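Local structure of uncharacterized protein PA2218 (Pseudomonas aeruginosa, 2HDW) at residues Asp84-Lys89 and Phe125-Phe130. The protein is uncharacterised but has an alpha/beta hydrolase fold and may act as a hydrolase. Residues are numbered along the deposited sequence; the frame is centred on the assembly and turned at random.
Sequences DLYLPK and FVTLAF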
ATOM      1  N   ASP A  84      -4.450 -10.803  -6.046  1.00 12.16           N
ATOM      2  CA  ASP A  84      -4.505 -12.164  -5.530  1.00 12.08           C
ATOM      3  C   ASP A  84      -5.644 -12.169  -4.525  1.00 11.96           C
ATOM      4  O   ASP A  84      -5.703 -11.317  -3.638  1.00  9.80           O
ATOM      5  CB  ASP A  84      -3.203 -12.546  -4.815  1.00 11.89           C
ATOM      6  CG  ASP A  84      -2.058 -12.818  -5.774  1.00 13.05           C
ATOM      7  OD1 ASP A  84      -2.193 -13.735  -6.615  1.00 12.47           O
ATOM      8  OD2 ASP A  84      -1.017 -12.124  -5.680  1.00 12.00           O
ATOM      9  N   LEU A  85      -6.549 -13.127  -4.678  1.00 12.13           N
ATOM     10  CA  LEU A  85      -7.696 -13.269  -3.796  1.00 12.20           C
ATOM     11  C   LEU A  85      -7.514 -14.523  -2.944  1.00 13.06           C
ATOM     12  O   LEU A  85      -7.236 -15.598  -3.473  1.00 13.93           O
ATOM     13  CB  LEU A  85      -8.967 -13.397  -4.630  1.00 12.11           C
ATOM     14  CG  LEU A  85     -10.287 -13.680  -3.912  1.00 12.54           C
ATOM     15  CD1 LEU A  85     -10.705 -12.470  -3.083  1.00 13.63           C
ATOM     16  CD2 LEU A  85     -11.344 -14.005  -4.949  1.00 10.15           C
ATOM     17  N   TYR A  86      -7.669 -14.376  -1.631  1.00 13.62           N
ATOM     18  CA  TYR A  86      -7.523 -15.494  -0.699  1.00 12.25           C
ATOM     19  C   TYR A  86      -8.809 -15.680   0.096  1.00 12.53           C
ATOM     20  O   TYR A  86      -9.360 -14.714   0.625  1.00 11.47           O
ATOM     21  CB  TYR A  86      -6.378 -15.226   0.283  1.00 12.66           C
ATOM     22  CG  TYR A  86      -5.026 -14.996  -0.353  1.00 11.68           C
ATOM     23  CD1 TYR A  86      -4.100 -16.037  -0.484  1.00 13.91           C
ATOM     24  CD2 TYR A  86      -4.669 -13.735  -0.821  1.00 11.96           C
ATOM     25  CE1 TYR A  86      -2.845 -15.816  -1.065  1.00 10.90           C
ATOM     26  CE2 TYR A  86      -3.429 -13.504  -1.403  1.00 13.39           C
ATOM     27  CZ  TYR A  86      -2.520 -14.543  -1.523  1.00 14.41           C
ATOM     28  OH  TYR A  86      -1.297 -14.289  -2.106  1.00 13.18           O
ATOM     29  N   LEU A  87      -9.280 -16.921   0.186  1.00 12.59           N
ATOM     30  CA  LEU A  87     -10.497 -17.224   0.935  1.00 13.65           C
ATOM     31  C   LEU A  87     -10.287 -18.400   1.877  1.00 13.25           C
ATOM     32  O   LEU A  87      -9.507 -19.308   1.589  1.00 14.06           O
ATOM     33  CB  LEU A  87     -11.659 -17.572  -0.007  1.00 15.17           C
ATOM     34  CG  LEU A  87     -12.101 -16.567  -1.075  1.00 18.59           C
ATOM     35  CD1 LEU A  87     -11.076 -16.533  -2.201  1.00 17.69           C
ATOM     36  CD2 LEU A  87     -13.459 -16.982  -1.622  1.00 19.82           C
ATOM     37  N   PRO A  88     -10.977 -18.393   3.027  1.00 12.50           N
ATOM     38  CA  PRO A  88     -10.856 -19.485   3.997  1.00 13.17           C
ATOM     39  C   PRO A  88     -11.505 -20.728   3.378  1.00 12.48           C
ATOM     40  O   PRO A  88     -12.421 -20.601   2.567  1.00 11.37           O
ATOM     41  CB  PRO A  88     -11.655 -18.974   5.203  1.00 13.42           C
ATOM     42  CG  PRO A  88     -11.605 -17.474   5.061  1.00 15.22           C
ATOM     43  CD  PRO A  88     -11.771 -17.280   3.574  1.00 12.31           C
ATOM     44  N   LYS A  89     -11.022 -21.915   3.741  1.00 13.19           N
ATOM     45  CA  LYS A  89     -11.586 -23.166   3.229  1.00 15.05           C
ATOM     46  C   LYS A  89     -12.702 -23.662   4.154  1.00 15.20           C
ATOM     47  O   LYS A  89     -12.807 -23.214   5.299  1.00 14.47           O
ATOM     48  CB  LYS A  89     -10.512 -24.255   3.142  1.00 15.57           C
ATOM     49  CG  LYS A  89      -9.471 -24.072   2.045  1.00 19.46           C
ATOM     50  CD  LYS A  89      -8.523 -25.267   2.019  1.00 22.52           C
ATOM     51  CE  LYS A  89      -7.523 -25.179   0.880  1.00 26.62           C
ATOM     52  NZ  LYS A  89      -8.201 -25.198  -0.441  1.00 27.91           N
ATOM     53  N   PHE A 125     -10.999 -14.262   7.176  1.00 14.07           N
ATOM     54  CA  PHE A 125     -11.476 -13.193   6.298  1.00 11.74           C
ATOM     55  C   PHE A 125     -11.221 -13.519   4.826  1.00 11.07           C
ATOM     56  O   PHE A 125     -10.320 -14.282   4.494  1.00  9.42           O
ATOM     57  CB  PHE A 125     -10.766 -11.869   6.639  1.00 12.85           C
ATOM     58  CG  PHE A 125     -10.981 -11.402   8.060  1.00 11.05           C
ATOM     59  CD1 PHE A 125     -12.041 -10.558   8.378  1.00 10.95           C
ATOM     60  CD2 PHE A 125     -10.136 -11.824   9.084  1.00 11.97           C
ATOM     61  CE1 PHE A 125     -12.256 -10.137   9.697  1.00 11.58           C
ATOM     62  CE2 PHE A 125     -10.344 -11.409  10.411  1.00 10.96           C
ATOM     63  CZ  PHE A 125     -11.405 -10.566  10.713  1.00 11.54           C
ATOM     64  N   VAL A 126     -12.041 -12.956   3.946  1.00 11.43           N
ATOM     65  CA  VAL A 126     -11.833 -13.121   2.514  1.00 11.47           C
ATOM     66  C   VAL A 126     -10.903 -11.940   2.254  1.00 10.92           C
ATOM     67  O   VAL A 126     -11.216 -10.826   2.661  1.00 11.35           O
ATOM     68  CB  VAL A 126     -13.131 -12.920   1.714  1.00 11.69           C
ATOM     69  CG1 VAL A 126     -12.804 -12.746   0.242  1.00 11.72           C
ATOM     70  CG2 VAL A 126     -14.059 -14.110   1.914  1.00 10.27           C
ATOM     71  N   THR A 127      -9.769 -12.164   1.597  1.00 11.64           N
ATOM     72  CA  THR A 127      -8.831 -11.068   1.374  1.00 12.14           C
ATOM     73  C   THR A 127      -8.349 -10.888  -0.054  1.00 13.01           C
ATOM     74  O   THR A 127      -8.430 -11.796  -0.883  1.00 13.70           O
ATOM     75  CB  THR A 127      -7.599 -11.212   2.278  1.00 10.67           C
ATOM     76  OG1 THR A 127      -6.888 -12.402   1.924  1.00 11.21           O
ATOM     77  CG2 THR A 127      -8.023 -11.294   3.740  1.00 10.51           C
ATOM     78  N   LEU A 128      -7.819  -9.700  -0.319  1.00 13.20           N
ATOM     79  CA  LEU A 128      -7.340  -9.355  -1.643  1.00 13.95           C
ATOM     80  C   LEU A 128      -6.117  -8.433  -1.573  1.00 14.69           C
ATOM     81  O   LEU A 128      -6.148  -7.402  -0.899  1.00 17.01           O
ATOM     82  CB  LEU A 128      -8.481  -8.669  -2.400  1.00 14.94           C
ATOM     83  CG  LEU A 128      -8.366  -8.291  -3.875  1.00 17.68           C
ATOM     84  CD1 LEU A 128      -8.196  -9.547  -4.725  1.00 20.29           C
ATOM     85  CD2 LEU A 128      -9.626  -7.540  -4.290  1.00 17.57           C
ATOM     86  N   ALA A 129      -5.042  -8.822  -2.255  1.00 13.22           N
ATOM     87  CA  ALA A 129      -3.818  -8.025  -2.326  1.00 10.88           C
ATOM     88  C   ALA A 129      -3.727  -7.650  -3.805  1.00 12.15           C
ATOM     89  O   ALA A 129      -3.746  -8.523  -4.673  1.00 10.95           O
ATOM     90  CB  ALA A 129      -2.601  -8.860  -1.901  1.00 13.04           C
ATOM     91  N   PHE A 130      -3.633  -6.355  -4.096  1.00 11.14           N
ATOM     92  CA  PHE A 130      -3.605  -5.900  -5.478  1.00 10.77           C
ATOM     93  C   PHE A 130      -2.378  -5.097  -5.884  1.00 11.73           C
ATOM     94  O   PHE A 130      -1.675  -4.531  -5.044  1.00 10.63           O
ATOM     95  CB  PHE A 130      -4.844  -5.044  -5.741  1.00 12.19           C
ATOM     96  CG  PHE A 130      -4.853  -3.751  -4.971  1.00 11.52           C
ATOM     97  CD1 PHE A 130      -4.176  -2.630  -5.458  1.00 10.92           C
ATOM     98  CD2 PHE A 130      -5.504  -3.660  -3.741  1.00 11.05           C
ATOM     99  CE1 PHE A 130      -4.146  -1.439  -4.730  1.00 10.07           C
ATOM    100  CE2 PHE A 130      -5.481  -2.476  -3.002  1.00 11.35           C
ATOM    101  CZ  PHE A 130      -4.800  -1.361  -3.499  1.00 13.56           C
TER
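Tyr-86 and Thr-127 form a hydrogen-bonded antiparallel pair, Tyr-86 N giving its hydrogen to Thr-127 O and Thr-127 N returning one to Tyr-86 O, each over 2.8 Å. Both bonds are nearly straight at the hydrogen; they differ on the acceptor side, where Tyr-86 N stands tilted 28° from the carbonyl plane of Thr-127. Two residues along, Asp-84 and Ala-129 repeat the exchange, Asp-84 N lying 2.8 Å from Ala-129 O. Between them Leu-85 and Leu-128 make a non-hydrogen-bonded pair, where Leu-128 CA closes to 3.2 Å from Asp-84 O in a CA-H...O contact.

The side chain of Leu-85 can be followed outward. Its CB rests 3.9 Å from Leu-128 CD1; CG then passes near Thr-127 O. With CG anti to the backbone N (chi1 175°), the CD1 branch reaches back over the neighbouring strand, 3.2 Å from Thr-127 O, and meets Val-126 CG1. Leu-87 lies alongside that same valine branch, while Pro-88 sets CG and CD against Phe-125 O, a buried carbonyl oxygen without a hydrogen-bond partner in the model.

On the other face, Thr-127 OG1 stands 3.3 Å from Tyr-86 CB and is hydrogen-bonded to Ala-117 O of helix 112-122, which also packs on the tyrosine. Asp-84 OD1 is hydrogen-bonded to His-68 NE2 and forms a salt bridge with Lys-58 NZ.

Strand 80-88 thus joins strand 66-74 to strand 126-130, at the antiparallel end of the mixed sheet characteristic of alpha/beta hydrolases. Straight backbone bonds fix the pairing, leucine and valine branches pack together on one face, and on the other the threonine hydroxyl and aspartate OD1 find partners beyond the pair, linking it to helix 112-122, strand 66-74 and the loop carrying Lys-58.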